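Local coordinates for putative hydrogenase expression/formation protein hupG (Rhodopseudomonas palustris, PDB 2QSI) that probably assists the expression or maturation of a hydrogenase, as a HupG/HyaE-family protein related to thioredoxin, at residues 71-74 against 75-79. Sequence-based numbering, arbitrary orientation.
Sequences AEVA and AEAER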
loop_
_atom_site.group_PDB
_atom_site.type_symbol
_atom_site.label_atom_id
_atom_site.label_comp_id
_atom_site.label_asym_id
_atom_site.label_seq_id
_atom_site.Cartn_x
_atom_site.Cartn_y
_atom_site.Cartn_z
ATOM N N ALA A 71 4.037 13.014 8.309
ATOM C CA ALA A 71 3.498 14.141 7.571
ATOM C C ALA A 71 2.181 14.574 8.215
ATOM O O ALA A 71 1.372 13.748 8.636
ATOM C CB ALA A 71 3.239 13.796 6.114
ATOM N N GLU A 72 1.971 15.885 8.232
ATOM C CA GLU A 72 0.721 16.489 8.695
ATOM C C GLU A 72 -0.187 16.651 7.489
ATOM O O GLU A 72 0.273 17.011 6.407
ATOM C CB GLU A 72 0.972 17.848 9.344
ATOM C CG GLU A 72 -0.307 18.509 9.837
ATOM C CD GLU A 72 -0.094 19.723 10.692
ATOM O OE1 GLU A 72 0.969 19.832 11.366
ATOM O OE2 GLU A 72 -1.025 20.563 10.730
ATOM N N VAL A 73 -1.461 16.353 7.684
ATOM C CA VAL A 73 -2.478 16.489 6.661
ATOM C C VAL A 73 -2.969 17.939 6.594
ATOM O O VAL A 73 -3.392 18.518 7.604
ATOM C CB VAL A 73 -3.643 15.493 6.919
ATOM C CG1 VAL A 73 -4.738 15.621 5.884
ATOM C CG2 VAL A 73 -3.095 14.033 6.903
ATOM N N ALA A 74 -2.887 18.519 5.401
ATOM C CA ALA A 74 -3.442 19.872 5.132
ATOM C C ALA A 74 -4.952 19.933 5.500
ATOM O O ALA A 74 -5.704 18.951 5.367
ATOM C CB ALA A 74 -3.177 20.277 3.643
ATOM N N ALA A 75 -5.388 21.076 6.008
ATOM C CA ALA A 75 -6.757 21.193 6.541
ATOM C C ALA A 75 -7.830 20.826 5.496
ATOM O O ALA A 75 -8.792 20.116 5.781
ATOM C CB ALA A 75 -6.992 22.612 7.049
ATOM N N GLU A 76 -7.645 21.292 4.276
ATOM C CA GLU A 76 -8.629 21.036 3.206
ATOM C C GLU A 76 -8.642 19.563 2.774
ATOM O O GLU A 76 -9.650 19.086 2.224
ATOM C CB GLU A 76 -8.434 21.967 1.992
ATOM C CG GLU A 76 -7.016 22.402 1.693
ATOM C CD GLU A 76 -6.517 23.460 2.697
ATOM O OE1 GLU A 76 -5.683 23.097 3.542
ATOM O OE2 GLU A 76 -6.987 24.633 2.676
ATOM N N ALA A 77 -7.543 18.843 3.066
ATOM C CA ALA A 77 -7.385 17.414 2.742
ATOM C C ALA A 77 -7.975 16.466 3.787
ATOM O O ALA A 77 -8.104 15.247 3.542
ATOM C CB ALA A 77 -5.919 17.098 2.561
ATOM N N GLU A 78 -8.320 17.013 4.950
ATOM C CA GLU A 78 -8.766 16.203 6.069
ATOM C C GLU A 78 -9.937 15.287 5.729
ATOM O O GLU A 78 -9.868 14.102 5.981
ATOM C CB GLU A 78 -9.101 17.065 7.279
ATOM C CG GLU A 78 -7.866 17.692 7.881
ATOM C CD GLU A 78 -8.149 18.739 8.915
ATOM O OE1 GLU A 78 -9.335 19.116 9.124
ATOM O OE2 GLU A 78 -7.168 19.211 9.507
ATOM N N ARG A 79 -11.009 15.827 5.167
ATOM C CA ARG A 79 -12.210 15.029 4.978
ATOM C C ARG A 79 -11.930 13.818 4.091
ATOM O O ARG A 79 -12.261 12.676 4.444
ATOM C CB ARG A 79 -13.331 15.883 4.391
ATOM C CG ARG A 79 -14.688 15.168 4.389
ATOM C CD ARG A 79 -15.843 16.137 4.656
ATOM N NE ARG A 79 -15.703 16.783 5.979
ATOM C CZ ARG A 79 -15.185 17.992 6.224
ATOM N NH1 ARG A 79 -14.721 18.771 5.243
ATOM N NH2 ARG A 79 -15.134 18.441 7.478
HETATM O O HOH W 1 -4.831 17.781 9.815
#
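The turn from strand 68-73 into helix 78-85, part of a thioredoxin-related fold, joins Val73 and Ala74 to Ala77 and Glu78 and illustrates how a chain leaving the end of an inner strand of the sheet turns into a helix while the carbonyl of Ala74 accepts a backbone N-H three residues on. Ala74 O takes the N-H of Ala77 at 2.9 Å from Ala77 N. The bond is far from straight, with an N-H...O angle of 134°, and the donor stands above the carbonyl plane, 58° out of it. Residues 75-77 already have helical backbone angles, and Glu78 N bonds to Ala75 O over 3.2 Å, a second bond between residues three apart. Apolar contacts line the inner side of the bend. Val73 carries CG1 anti to its own backbone N (chi1 179°), a rotation that brings this methyl to 3.8 Å from Ala77 CB; Val73 also touches Phe40 of strand 35-40. Ala77 CB also lies 3.4 Å from Ala74 O, covering the carbonyl that holds its own N-H. Glu78 CG, set beside its own backbone N, lies 3.5 Å from Ala74 O, and the extended chain beyond it takes the carboxylate past the end of the strand. A water bridges the remaining gap, donating to Val73 O at 2.7 Å and to Glu78 OE2 at 2.8 Å. The other carboxylate oxygen, OE1, faces a pocket occupied by dithiothreitol, probably from the crystallisation liquor, and is hydrogen-bonded to it. Both carboxylate oxygens therefore have a partner in this crystal, which would tend to limit rotation of the group while the ligand is bound; without it the water link to Val73 O could still hold OE2.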